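Local coordinates for protein L-ornithine N(5)-monooxygenase (PDB 3S5W) that catalyses the FAD- and NADPH-dependent hydroxylation of L-ornithine to N(5)-hydroxyornithine, the first step in making the hydroxamate groups of the siderophore pyoverdin, at residues A[78-83]-A[313-318]; A[124-129]-A[239-244]. All coordinates share one frame; numbering follows the deposited sequence.

Contact 1. Residues A[78-83]-A[313-318]; sequences VSQSEL and IERIYG. With FAD (flavin-adenine dinucleotide), chain C.
Gln80 and Arg315 meet through their long side chains, although Gln80 CA and Arg315 CA are 11.3 Å apart; NH1 of the arginine touches the amide end and CG of the glutamine. Arg315 NH1 gives a weak hydrogen bond to Gln80 OE1, 3.0 Å long and bent to 125° at the hydrogen. The oxygen sits at the edge of the guanidinium and in its plane, but the amide itself stands almost upright to that plane, 83° away. NH1 also lies 3.4 Å from Gln80 CG, so the arginine end rests against the bend of the glutamine chain as well as on its oxygen. That bend comes from chi2 of 63°, which turns the amide back after CG has left anti to the backbone N. Arg315 has a stronger partner elsewhere: its NH2 makes a salt bridge with Asp248, which ties the guanidinium to helix 237-249 and presents NH1 to Gln80.

On the loop side, the turn carrying Gln80 has a hydrogen bond of its own. Ser81 OG donates to Val78 O, lying in the carbonyl plane. Three residues beyond Gln80, the loop arrives at the cofactor, where Leu83 CD1 packs 3.6 Å from O4 of FAD, a carbonyl oxygen of the flavin.

The contact is small and lies at the surface. It links the loop between strand 61-65 and helix 103-109 to helix 310-326 by one weak bond. Beneath it, Ile316 packs on Ala240 and Ile244, and Arg315 also touches Ile244, while Val78 reaches Asp245; helix 237-249 thus forms a shared floor under loop and helix. Leu83, at the end of segment 78-83, leans on Phe129 of helix 126-137.

Contact 2. Residues A[124-129]-A[239-244]; sequences PCRMEF and AAEAFI. With FAD (flavin-adenine dinucleotide), chain C.
The guanidinium of Arg126 has the edge of the flavin of FAD, at C6 and C7M, over one face and the carboxylate of Glu241 at its edge. Flavin C6 lies 3.7 Å above the guanidinium plane, displaced toward the rim, and the ring methyl C7M is 3.8 Å from Arg126 NH1. Of the aliphatic chain, CD alone comes near the same border, 3.9 Å from flavin N5.

The side chains come from opposite directions, and their flat groups lie nearly coplanar, 3° apart. Arg126 NH2 donates to the syn lone pair of Glu241 OE1 at 2.8 Å in a buried salt bridge, with the oxygen tilted slightly from the guanidinium plane. Arg126 NE and Glu241 OE2 are bridged by a water, which accepts from NE at 2.8 Å and donates to OE2. One direct link and one water-mediated link together would restrain the rotation of both flat groups. The bend of the arginine at chi3, -76°, swings the guanidinium along the flavin edge, whereas Glu241 runs extended beyond CG to meet it.

Glu241 stands on helix 237-249, which follows strand 228-233 and a glycine-rich turn in the manner of a Rossmann-type dinucleotide-binding unit; Gly235 and Gly236 of the turn, with Gln237 and Ser238 at the start of the helix, bind NADP(+). Arg126 opens helix 126-137 directly after the N-cap residue Cys125. The bridge thus runs from the border of the flavin to the helix that begins at the NADP(+) site.

Second-shell bonds steady both ends. Gln237 NE2 donates to Glu241 OE2, so that this oxygen holds two donors, and Arg126 NH1 is hydrogen-bonded to Thr76 OG1. Farther along helix 126-137, Phe129 packs its ring against Trp72, a residue of the FAD site.

The centres of the two contacts lie about 7 Å apart, on the same side of the chain's centre. Along the chain the segments come in the order 78-83, 124-129, 239-244 and 313-318, so contact 2 is enclosed by contact 1. Loop 78-83 and segment 124-129 are joined through their backbones: Ser81 O lies 2.7 Å from Arg126 N and Leu83 N lies 3.0 Å from Pro124 O, both probable hydrogen bonds. Their partners sit on helix 237-249, which packs on the parallel sheet of the NADP(+)-binding part, and on helix 310-326, which packs on that helix. Both contacts thereby connect segments bordering the flavin with this part, linking the surroundings of the two cofactors.

Contact 1. Residues A[78-83]-A[313-318]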
ATOM      1  N   VAL A  78      -1.227 -10.136 -10.376  1.00 26.74           N
ATOM      2  CA  VAL A  78      -0.941 -11.392 -11.057  1.00 28.42           C
ATOM      3  C   VAL A  78      -2.132 -12.326 -10.863  1.00 29.15           C
ATOM      4  O   VAL A  78      -2.997 -12.098  -9.997  1.00 28.26           O
ATOM      5  CB  VAL A  78       0.383 -12.074 -10.571  1.00 28.56           C
ATOM      6  CG1 VAL A  78       1.572 -11.148 -10.818  1.00 28.24           C
ATOM      7  CG2 VAL A  78       0.322 -12.411  -9.079  1.00 29.52           C
ATOM      8  N   SER A  79      -2.164 -13.368 -11.678  1.00 30.65           N
ATOM      9  CA  SER A  79      -3.267 -14.332 -11.687  1.00 33.53           C
ATOM     10  C   SER A  79      -3.543 -14.904 -10.269  1.00 33.62           C
ATOM     11  O   SER A  79      -4.692 -14.947  -9.841  1.00 34.42           O
ATOM     12  CB  SER A  79      -2.974 -15.425 -12.733  1.00 32.98           C
ATOM     13  OG  SER A  79      -3.882 -16.478 -12.587  1.00 37.25           O
ATOM     14  N   GLN A  80      -2.498 -15.319  -9.549  1.00 34.48           N
ATOM     15  CA  GLN A  80      -2.648 -15.709  -8.121  1.00 36.72           C
ATOM     16  C   GLN A  80      -2.326 -14.541  -7.171  1.00 37.13           C
ATOM     17  O   GLN A  80      -1.163 -14.356  -6.707  1.00 36.77           O
ATOM     18  CB  GLN A  80      -1.844 -16.978  -7.743  1.00 37.27           C
ATOM     19  CG  GLN A  80      -1.888 -17.368  -6.217  1.00 39.97           C
ATOM     20  CD  GLN A  80      -3.306 -17.711  -5.726  1.00 43.66           C
ATOM     21  OE1 GLN A  80      -4.023 -18.489  -6.365  1.00 45.23           O
ATOM     22  NE2 GLN A  80      -3.709 -17.132  -4.585  1.00 41.65           N
ATOM     23  N   SER A  81      -3.368 -13.755  -6.888  1.00 35.92           N
ATOM     24  CA  SER A  81      -3.245 -12.663  -5.944  1.00 34.77           C
ATOM     25  C   SER A  81      -4.601 -12.494  -5.263  1.00 33.64           C
ATOM     26  O   SER A  81      -5.477 -11.788  -5.751  1.00 33.54           O
ATOM     27  CB  SER A  81      -2.746 -11.382  -6.623  1.00 34.28           C
ATOM     28  OG  SER A  81      -3.526 -11.025  -7.748  1.00 37.99           O
ATOM     29  N   GLU A  82      -4.760 -13.218  -4.163  1.00 31.55           N
ATOM     30  CA  GLU A  82      -5.949 -13.189  -3.332  1.00 30.55           C
ATOM     31  C   GLU A  82      -5.887 -12.007  -2.355  1.00 28.29           C
ATOM     32  O   GLU A  82      -4.844 -11.732  -1.778  1.00 26.29           O
ATOM     33  CB  GLU A  82      -6.018 -14.500  -2.540  1.00 31.96           C
ATOM     34  CG  GLU A  82      -7.387 -14.839  -1.996  1.00 36.98           C
ATOM     35  CD  GLU A  82      -7.438 -16.257  -1.416  1.00 41.76           C
ATOM     36  OE1 GLU A  82      -6.916 -16.489  -0.301  1.00 42.68           O
ATOM     37  OE2 GLU A  82      -8.000 -17.133  -2.098  1.00 44.65           O
ATOM     38  N   LEU A  83      -7.012 -11.350  -2.146  1.00 27.12           N
ATOM     39  CA  LEU A  83      -7.133 -10.304  -1.149  1.00 26.97           C
ATOM     40  C   LEU A  83      -6.793 -10.887   0.230  1.00 26.04           C
ATOM     41  O   LEU A  83      -7.182 -11.970   0.511  1.00 23.43           O
ATOM     42  CB  LEU A  83      -8.550  -9.755  -1.169  1.00 20.00           C
ATOM     43  CG  LEU A  83      -8.899  -8.437  -0.489  1.00 20.00           C
ATOM     44  CD1 LEU A  83      -8.267  -7.282  -1.165  1.00 20.00           C
ATOM     45  CD2 LEU A  83     -10.395  -8.239  -0.378  1.00 20.00           C
ATOM     46  N   ILE A 313       2.104 -20.714   1.422  1.00 20.36           N
ATOM     47  CA  ILE A 313       3.301 -21.449   1.926  1.00 20.22           C
ATOM     48  C   ILE A 313       3.237 -22.940   1.522  1.00 20.54           C
ATOM     49  O   ILE A 313       4.210 -23.522   1.021  1.00 19.79           O
ATOM     50  CB  ILE A 313       3.452 -21.332   3.453  1.00 20.33           C
ATOM     51  CG1 ILE A 313       3.610 -19.850   3.853  1.00 19.40           C
ATOM     52  CG2 ILE A 313       4.605 -22.203   3.926  1.00 19.26           C
ATOM     53  CD1 ILE A 313       3.885 -19.594   5.358  1.00 18.94           C
ATOM     54  N   GLU A 314       2.077 -23.550   1.731  1.00 20.57           N
ATOM     55  CA  GLU A 314       1.914 -24.993   1.406  1.00 22.85           C
ATOM     56  C   GLU A 314       2.153 -25.232  -0.092  1.00 22.01           C
ATOM     57  O   GLU A 314       2.804 -26.206  -0.497  1.00 20.32           O
ATOM     58  CB  GLU A 314       0.502 -25.464   1.814  1.00 24.37           C
ATOM     59  CG  GLU A 314       0.388 -25.763   3.322  1.00 31.89           C
ATOM     60  CD  GLU A 314      -1.082 -25.879   3.821  1.00 40.38           C
ATOM     61  OE1 GLU A 314      -1.291 -25.762   5.051  1.00 41.78           O
ATOM     62  OE2 GLU A 314      -2.017 -26.073   2.992  1.00 42.53           O
ATOM     63  N   ARG A 315       1.632 -24.313  -0.907  1.00 22.63           N
ATOM     64  CA  ARG A 315       1.819 -24.410  -2.367  1.00 22.40           C
ATOM     65  C   ARG A 315       3.296 -24.336  -2.738  1.00 20.88           C
ATOM     66  O   ARG A 315       3.784 -25.137  -3.532  1.00 19.74           O
ATOM     67  CB  ARG A 315       1.093 -23.314  -3.135  1.00 23.72           C
ATOM     68  CG  ARG A 315      -0.361 -23.616  -3.395  1.00 31.95           C
ATOM     69  CD  ARG A 315      -1.003 -22.497  -4.241  1.00 37.83           C
ATOM     70  NE  ARG A 315      -0.559 -22.436  -5.639  1.00 42.85           N
ATOM     71  CZ  ARG A 315      -1.064 -21.577  -6.535  1.00 44.29           C
ATOM     72  NH1 ARG A 315      -2.007 -20.723  -6.168  1.00 43.07           N
ATOM     73  NH2 ARG A 315      -0.644 -21.568  -7.797  1.00 43.49           N
ATOM     74  N   ILE A 316       4.016 -23.386  -2.149  1.00 20.37           N
ATOM     75  CA  ILE A 316       5.436 -23.256  -2.455  1.00 20.29           C
ATOM     76  C   ILE A 316       6.242 -24.474  -1.959  1.00 19.51           C
ATOM     77  O   ILE A 316       7.111 -25.020  -2.671  1.00 19.33           O
ATOM     78  CB  ILE A 316       5.981 -21.889  -1.933  1.00 19.70           C
ATOM     79  CG1 ILE A 316       5.351 -20.767  -2.783  1.00 21.55           C
ATOM     80  CG2 ILE A 316       7.488 -21.771  -2.073  1.00 19.55           C
ATOM     81  CD1 ILE A 316       5.489 -19.392  -2.166  1.00 21.80           C
ATOM     82  N   TYR A 317       5.950 -24.907  -0.740  1.00 18.86           N
ATOM     83  CA  TYR A 317       6.646 -26.074  -0.204  1.00 19.01           C
ATOM     84  C   TYR A 317       6.428 -27.278  -1.155  1.00 19.37           C
ATOM     85  O   TYR A 317       7.357 -28.039  -1.432  1.00 19.09           O
ATOM     86  CB  TYR A 317       6.107 -26.402   1.165  1.00 19.06           C
ATOM     87  CG  TYR A 317       6.996 -27.384   1.893  1.00 20.33           C
ATOM     88  CD1 TYR A 317       8.125 -26.932   2.567  1.00 22.19           C
ATOM     89  CD2 TYR A 317       6.715 -28.764   1.901  1.00 23.46           C
ATOM     90  CE1 TYR A 317       8.962 -27.817   3.250  1.00 23.29           C
ATOM     91  CE2 TYR A 317       7.550 -29.659   2.597  1.00 23.18           C
ATOM     92  CZ  TYR A 317       8.659 -29.167   3.262  1.00 24.40           C
ATOM     93  OH  TYR A 317       9.514 -29.993   3.977  1.00 28.72           O
ATOM     94  N   GLY A 318       5.212 -27.378  -1.690  1.00 19.27           N
ATOM     95  CA  GLY A 318       4.855 -28.452  -2.635  1.00 20.24           C
ATOM     96  C   GLY A 318       5.704 -28.384  -3.898  1.00 21.04           C
ATOM     97  O   GLY A 318       6.113 -29.419  -4.444  1.00 21.25           O
TER
HETATM   98  PA  FAD C 450      -2.653   3.674  -2.070  1.00 23.63           P
HETATM   99  O1A FAD C 450      -1.218   3.318  -2.179  1.00 19.77           O
HETATM  100  O2A FAD C 450      -3.639   2.554  -2.447  1.00 19.53           O
HETATM  101  O5B FAD C 450      -2.976   4.952  -3.021  1.00 23.66           O
HETATM  102  C5B FAD C 450      -2.088   6.045  -3.032  1.00 21.39           C
HETATM  103  C4B FAD C 450      -2.446   6.815  -4.291  1.00 23.22           C
HETATM  104  O4B FAD C 450      -1.684   7.992  -4.292  1.00 26.67           O
HETATM  105  C3B FAD C 450      -2.040   6.033  -5.537  1.00 23.62           C
HETATM  106  O3B FAD C 450      -3.168   5.825  -6.362  1.00 24.22           O
HETATM  107  C2B FAD C 450      -0.982   6.913  -6.216  1.00 24.49           C
HETATM  108  O2B FAD C 450      -1.160   6.985  -7.626  1.00 27.34           O
HETATM  109  C1B FAD C 450      -1.268   8.259  -5.622  1.00 25.52           C
HETATM  110  N9A FAD C 450      -0.119   9.146  -5.474  1.00 27.25           N
HETATM  111  C8A FAD C 450       1.102   8.880  -4.862  1.00 30.44           C
HETATM  112  N7A FAD C 450       1.836  10.033  -4.891  1.00 29.15           N
HETATM  113  C5A FAD C 450       1.083  11.000  -5.481  1.00 28.77           C
HETATM  114  C6A FAD C 450       1.335  12.343  -5.763  1.00 30.58           C
HETATM  115  N6A FAD C 450       2.397  12.965  -5.225  1.00 28.73           N
HETATM  116  N1A FAD C 450       0.341  13.080  -6.402  1.00 28.54           N
HETATM  117  C2A FAD C 450      -0.880  12.536  -6.746  1.00 27.82           C
HETATM  118  N3A FAD C 450      -1.135  11.198  -6.464  1.00 25.41           N
HETATM  119  C4A FAD C 450      -0.158  10.454  -5.843  1.00 28.24           C
HETATM  120  N1  FAD C 450      -4.303  -4.060   2.328  1.00 22.48           N
HETATM  121  C2  FAD C 450      -5.327  -4.894   2.758  1.00 25.26           C
HETATM  122  O2  FAD C 450      -6.026  -4.571   3.704  1.00 23.60           O
HETATM  123  N3  FAD C 450      -5.569  -6.096   2.127  1.00 25.57           N
HETATM  124  C4  FAD C 450      -4.820  -6.498   1.049  1.00 28.10           C
HETATM  125  O4  FAD C 450      -5.105  -7.568   0.483  1.00 26.10           O
HETATM  126  C4X FAD C 450      -3.769  -5.668   0.615  1.00 25.20           C
HETATM  127  N5  FAD C 450      -2.980  -6.055  -0.458  1.00 26.11           N
HETATM  128  C5X FAD C 450      -1.938  -5.243  -0.876  1.00 27.52           C
HETATM  129  C6  FAD C 450      -1.148  -5.647  -1.962  1.00 29.83           C
HETATM  130  C7  FAD C 450      -0.096  -4.856  -2.405  1.00 29.86           C
HETATM  131  C7M FAD C 450       0.717  -5.361  -3.571  1.00 32.40           C
HETATM  132  C8  FAD C 450       0.185  -3.668  -1.740  1.00 28.19           C
HETATM  133  C8M FAD C 450       1.304  -2.761  -2.165  1.00 31.03           C
HETATM  134  C9  FAD C 450      -0.593  -3.256  -0.663  1.00 26.97           C
HETATM  135  C9A FAD C 450      -1.678  -4.027  -0.226  1.00 26.84           C
HETATM  136  N10 FAD C 450      -2.470  -3.632   0.858  1.00 23.80           N
HETATM  137  C10 FAD C 450      -3.500  -4.465   1.283  1.00 24.18           C
HETATM  138  C1' FAD C 450      -2.204  -2.376   1.630  1.00 23.37           C
HETATM  139  C2' FAD C 450      -2.578  -1.078   0.885  1.00 23.22           C
HETATM  140  O2' FAD C 450      -1.701  -0.098   1.450  1.00 24.65           O
HETATM  141  C3' FAD C 450      -4.028  -0.719   1.174  1.00 24.06           C
HETATM  142  O3' FAD C 450      -4.931  -1.770   0.778  1.00 23.72           O
HETATM  143  C4' FAD C 450      -4.464   0.559   0.414  1.00 22.97           C
HETATM  144  O4' FAD C 450      -4.084   0.444  -0.953  1.00 23.37           O
HETATM  145  C5' FAD C 450      -3.970   1.887   1.045  1.00 23.29           C
HETATM  146  O5' FAD C 450      -4.732   2.930   0.467  1.00 26.29           O
HETATM  147  P   FAD C 450      -4.169   4.436   0.278  1.00 24.11           P
HETATM  148  O1P FAD C 450      -5.230   5.156  -0.517  1.00 22.80           O
HETATM  149  O2P FAD C 450      -3.836   4.954   1.651  1.00 20.51           O
HETATM  150  O3P FAD C 450      -2.844   4.232  -0.587  1.00 21.18           O

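Contact 2. Residues A[124-129]-A[239-244]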
ATOM      1  N   PRO A 124     -12.068 -12.246  -2.243  1.00 29.30           N
ATOM      2  CA  PRO A 124     -12.025 -12.120  -3.705  1.00 29.96           C
ATOM      3  C   PRO A 124     -10.590 -11.950  -4.195  1.00 29.62           C
ATOM      4  O   PRO A 124      -9.704 -11.611  -3.408  1.00 29.84           O
ATOM      5  CB  PRO A 124     -12.830 -10.837  -3.978  1.00 30.35           C
ATOM      6  CG  PRO A 124     -12.732 -10.061  -2.750  1.00 30.60           C
ATOM      7  CD  PRO A 124     -12.688 -11.061  -1.614  1.00 29.60           C
ATOM      8  N   CYS A 125     -10.359 -12.193  -5.474  1.00 29.53           N
ATOM      9  CA  CYS A 125      -9.066 -11.923  -6.079  1.00 29.82           C
ATOM     10  C   CYS A 125      -8.820 -10.400  -6.018  1.00 27.81           C
ATOM     11  O   CYS A 125      -9.785  -9.605  -6.041  1.00 25.87           O
ATOM     12  CB  CYS A 125      -9.057 -12.420  -7.523  1.00 31.72           C
ATOM     13  SG  CYS A 125      -9.168 -14.239  -7.588  1.00 44.56           S
ATOM     14  N   ARG A 126      -7.555  -9.998  -5.920  1.00 24.62           N
ATOM     15  CA  ARG A 126      -7.247  -8.556  -5.928  1.00 25.13           C
ATOM     16  C   ARG A 126      -7.691  -7.864  -7.241  1.00 25.04           C
ATOM     17  O   ARG A 126      -8.011  -6.666  -7.240  1.00 24.71           O
ATOM     18  CB  ARG A 126      -5.770  -8.295  -5.597  1.00 24.14           C
ATOM     19  CG  ARG A 126      -5.475  -8.548  -4.118  1.00 25.59           C
ATOM     20  CD  ARG A 126      -4.157  -7.864  -3.683  1.00 27.93           C
ATOM     21  NE  ARG A 126      -3.000  -8.612  -4.159  1.00 30.74           N
ATOM     22  CZ  ARG A 126      -2.067  -8.163  -5.008  1.00 32.73           C
ATOM     23  NH1 ARG A 126      -2.127  -6.942  -5.512  1.00 30.68           N
ATOM     24  NH2 ARG A 126      -1.054  -8.955  -5.345  1.00 27.85           N
ATOM     25  N   MET A 127      -7.741  -8.611  -8.341  1.00 25.25           N
ATOM     26  CA  MET A 127      -8.235  -8.041  -9.610  1.00 27.09           C
ATOM     27  C   MET A 127      -9.712  -7.658  -9.468  1.00 25.32           C
ATOM     28  O   MET A 127     -10.148  -6.656 -10.014  1.00 23.94           O
ATOM     29  CB  MET A 127      -8.084  -9.008 -10.809  1.00 28.99           C
ATOM     30  CG  MET A 127      -6.647  -9.360 -11.207  1.00 36.39           C
ATOM     31  SD  MET A 127      -6.523 -10.351 -12.767  1.00 50.11           S
ATOM     32  CE  MET A 127      -6.193  -9.042 -13.969  1.00 46.21           C
ATOM     33  N   GLU A 128     -10.487  -8.460  -8.745  1.00 23.41           N
ATOM     34  CA  GLU A 128     -11.910  -8.090  -8.519  1.00 23.28           C
ATOM     35  C   GLU A 128     -12.009  -6.910  -7.562  1.00 22.76           C
ATOM     36  O   GLU A 128     -12.832  -6.028  -7.740  1.00 21.78           O
ATOM     37  CB  GLU A 128     -12.737  -9.269  -8.013  1.00 24.31           C
ATOM     38  CG  GLU A 128     -14.260  -8.937  -7.939  1.00 25.14           C
ATOM     39  CD  GLU A 128     -15.134 -10.138  -7.551  1.00 27.95           C
ATOM     40  OE1 GLU A 128     -14.632 -11.088  -6.918  1.00 29.31           O
ATOM     41  OE2 GLU A 128     -16.336 -10.130  -7.884  1.00 26.20           O
ATOM     42  N   PHE A 129     -11.163  -6.875  -6.531  1.00 22.66           N
ATOM     43  CA  PHE A 129     -11.244  -5.728  -5.636  1.00 22.77           C
ATOM     44  C   PHE A 129     -10.816  -4.435  -6.364  1.00 22.93           C
ATOM     45  O   PHE A 129     -11.332  -3.380  -6.070  1.00 22.48           O
ATOM     46  CB  PHE A 129     -10.405  -5.941  -4.392  1.00 22.78           C
ATOM     47  CG  PHE A 129     -10.809  -5.055  -3.252  1.00 25.29           C
ATOM     48  CD1 PHE A 129     -11.942  -5.352  -2.505  1.00 27.39           C
ATOM     49  CD2 PHE A 129     -10.063  -3.944  -2.923  1.00 28.47           C
ATOM     50  CE1 PHE A 129     -12.329  -4.539  -1.422  1.00 28.28           C
ATOM     51  CE2 PHE A 129     -10.447  -3.118  -1.842  1.00 27.39           C
ATOM     52  CZ  PHE A 129     -11.574  -3.427  -1.099  1.00 26.99           C
ATOM     53  N   ALA A 239       6.989 -11.619  -2.273  1.00 20.21           N
ATOM     54  CA  ALA A 239       7.992 -12.597  -2.774  1.00 20.64           C
ATOM     55  C   ALA A 239       7.325 -13.937  -3.140  1.00 19.92           C
ATOM     56  O   ALA A 239       7.590 -14.501  -4.188  1.00 18.54           O
ATOM     57  CB  ALA A 239       9.064 -12.838  -1.744  1.00 21.07           C
ATOM     58  N   ALA A 240       6.455 -14.421  -2.260  1.00 19.58           N
ATOM     59  CA  ALA A 240       5.719 -15.674  -2.480  1.00 21.37           C
ATOM     60  C   ALA A 240       4.825 -15.585  -3.731  1.00 21.69           C
ATOM     61  O   ALA A 240       4.754 -16.542  -4.502  1.00 21.38           O
ATOM     62  CB  ALA A 240       4.860 -16.015  -1.270  1.00 20.63           C
ATOM     63  N   GLU A 241       4.150 -14.462  -3.907  1.00 21.30           N
ATOM     64  CA  GLU A 241       3.280 -14.308  -5.110  1.00 22.42           C
ATOM     65  C   GLU A 241       4.110 -14.240  -6.381  1.00 22.10           C
ATOM     66  O   GLU A 241       3.769 -14.863  -7.375  1.00 22.11           O
ATOM     67  CB  GLU A 241       2.380 -13.081  -4.966  1.00 21.87           C
ATOM     68  CG  GLU A 241       1.259 -13.361  -3.934  1.00 23.40           C
ATOM     69  CD  GLU A 241       0.229 -12.245  -3.786  1.00 28.37           C
ATOM     70  OE1 GLU A 241       0.400 -11.149  -4.396  1.00 28.27           O
ATOM     71  OE2 GLU A 241      -0.783 -12.476  -3.063  1.00 25.23           O
ATOM     72  N   ALA A 242       5.202 -13.473  -6.345  1.00 21.62           N
ATOM     73  CA  ALA A 242       6.145 -13.430  -7.471  1.00 21.10           C
ATOM     74  C   ALA A 242       6.673 -14.816  -7.811  1.00 22.05           C
ATOM     75  O   ALA A 242       6.685 -15.240  -8.989  1.00 22.11           O
ATOM     76  CB  ALA A 242       7.319 -12.482  -7.150  1.00 21.85           C
ATOM     77  N   PHE A 243       7.110 -15.558  -6.791  1.00 21.05           N
ATOM     78  CA  PHE A 243       7.579 -16.899  -7.054  1.00 21.08           C
ATOM     79  C   PHE A 243       6.542 -17.796  -7.727  1.00 21.08           C
ATOM     80  O   PHE A 243       6.862 -18.530  -8.648  1.00 20.89           O
ATOM     81  CB  PHE A 243       8.033 -17.593  -5.764  1.00 21.91           C
ATOM     82  CG  PHE A 243       8.532 -18.989  -5.990  1.00 22.51           C
ATOM     83  CD1 PHE A 243       9.829 -19.205  -6.484  1.00 24.96           C
ATOM     84  CD2 PHE A 243       7.717 -20.095  -5.698  1.00 24.42           C
ATOM     85  CE1 PHE A 243      10.298 -20.516  -6.707  1.00 24.75           C
ATOM     86  CE2 PHE A 243       8.162 -21.406  -5.909  1.00 21.75           C
ATOM     87  CZ  PHE A 243       9.482 -21.613  -6.415  1.00 24.49           C
ATOM     88  N   ILE A 244       5.320 -17.786  -7.223  1.00 21.64           N
ATOM     89  CA  ILE A 244       4.303 -18.703  -7.736  1.00 23.82           C
ATOM     90  C   ILE A 244       3.930 -18.281  -9.181  1.00 23.49           C
ATOM     91  O   ILE A 244       3.725 -19.144 -10.080  1.00 23.54           O
ATOM     92  CB  ILE A 244       3.081 -18.715  -6.767  1.00 23.67           C
ATOM     93  CG1 ILE A 244       3.371 -19.650  -5.585  1.00 27.63           C
ATOM     94  CG2 ILE A 244       1.771 -19.080  -7.486  1.00 27.86           C
ATOM     95  CD1 ILE A 244       3.673 -21.163  -5.972  1.00 32.64           C
TER
HETATM   96  PA  FAD C 450      -2.653   3.674  -2.070  1.00 23.63           P
HETATM   97  O1A FAD C 450      -1.218   3.318  -2.179  1.00 19.77           O
HETATM   98  O2A FAD C 450      -3.639   2.554  -2.447  1.00 19.53           O
HETATM   99  O5B FAD C 450      -2.976   4.952  -3.021  1.00 23.66           O
HETATM  100  C5B FAD C 450      -2.088   6.045  -3.032  1.00 21.39           C
HETATM  101  C4B FAD C 450      -2.446   6.815  -4.291  1.00 23.22           C
HETATM  102  O4B FAD C 450      -1.684   7.992  -4.292  1.00 26.67           O
HETATM  103  C3B FAD C 450      -2.040   6.033  -5.537  1.00 23.62           C
HETATM  104  O3B FAD C 450      -3.168   5.825  -6.362  1.00 24.22           O
HETATM  105  C2B FAD C 450      -0.982   6.913  -6.216  1.00 24.49           C
HETATM  106  O2B FAD C 450      -1.160   6.985  -7.626  1.00 27.34           O
HETATM  107  C1B FAD C 450      -1.268   8.259  -5.622  1.00 25.52           C
HETATM  108  N9A FAD C 450      -0.119   9.146  -5.474  1.00 27.25           N
HETATM  109  C8A FAD C 450       1.102   8.880  -4.862  1.00 30.44           C
HETATM  110  N7A FAD C 450       1.836  10.033  -4.891  1.00 29.15           N
HETATM  111  C5A FAD C 450       1.083  11.000  -5.481  1.00 28.77           C
HETATM  112  C6A FAD C 450       1.335  12.343  -5.763  1.00 30.58           C
HETATM  113  N6A FAD C 450       2.397  12.965  -5.225  1.00 28.73           N
HETATM  114  N1A FAD C 450       0.341  13.080  -6.402  1.00 28.54           N
HETATM  115  C2A FAD C 450      -0.880  12.536  -6.746  1.00 27.82           C
HETATM  116  N3A FAD C 450      -1.135  11.198  -6.464  1.00 25.41           N
HETATM  117  C4A FAD C 450      -0.158  10.454  -5.843  1.00 28.24           C
HETATM  118  N1  FAD C 450      -4.303  -4.060   2.328  1.00 22.48           N
HETATM  119  C2  FAD C 450      -5.327  -4.894   2.758  1.00 25.26           C
HETATM  120  O2  FAD C 450      -6.026  -4.571   3.704  1.00 23.60           O
HETATM  121  N3  FAD C 450      -5.569  -6.096   2.127  1.00 25.57           N
HETATM  122  C4  FAD C 450      -4.820  -6.498   1.049  1.00 28.10           C
HETATM  123  O4  FAD C 450      -5.105  -7.568   0.483  1.00 26.10           O
HETATM  124  C4X FAD C 450      -3.769  -5.668   0.615  1.00 25.20           C
HETATM  125  N5  FAD C 450      -2.980  -6.055  -0.458  1.00 26.11           N
HETATM  126  C5X FAD C 450      -1.938  -5.243  -0.876  1.00 27.52           C
HETATM  127  C6  FAD C 450      -1.148  -5.647  -1.962  1.00 29.83           C
HETATM  128  C7  FAD C 450      -0.096  -4.856  -2.405  1.00 29.86           C
HETATM  129  C7M FAD C 450       0.717  -5.361  -3.571  1.00 32.40           C
HETATM  130  C8  FAD C 450       0.185  -3.668  -1.740  1.00 28.19           C
HETATM  131  C8M FAD C 450       1.304  -2.761  -2.165  1.00 31.03           C
HETATM  132  C9  FAD C 450      -0.593  -3.256  -0.663  1.00 26.97           C
HETATM  133  C9A FAD C 450      -1.678  -4.027  -0.226  1.00 26.84           C
HETATM  134  N10 FAD C 450      -2.470  -3.632   0.858  1.00 23.80           N
HETATM  135  C10 FAD C 450      -3.500  -4.465   1.283  1.00 24.18           C
HETATM  136  C1' FAD C 450      -2.204  -2.376   1.630  1.00 23.37           C
HETATM  137  C2' FAD C 450      -2.578  -1.078   0.885  1.00 23.22           C
HETATM  138  O2' FAD C 450      -1.701  -0.098   1.450  1.00 24.65           O
HETATM  139  C3' FAD C 450      -4.028  -0.719   1.174  1.00 24.06           C
HETATM  140  O3' FAD C 450      -4.931  -1.770   0.778  1.00 23.72           O
HETATM  141  C4' FAD C 450      -4.464   0.559   0.414  1.00 22.97           C
HETATM  142  O4' FAD C 450      -4.084   0.444  -0.953  1.00 23.37           O
HETATM  143  C5' FAD C 450      -3.970   1.887   1.045  1.00 23.29           C
HETATM  144  O5' FAD C 450      -4.732   2.930   0.467  1.00 26.29           O
HETATM  145  P   FAD C 450      -4.169   4.436   0.278  1.00 24.11           P
HETATM  146  O1P FAD C 450      -5.230   5.156  -0.517  1.00 22.80           O
HETATM  147  O2P FAD C 450      -3.836   4.954   1.651  1.00 20.51           O
HETATM  148  O3P FAD C 450      -2.844   4.232  -0.587  1.00 21.18           O
HETATM  149  O   HOH W   1      -2.483 -10.725  -2.408  1.00 34.09           O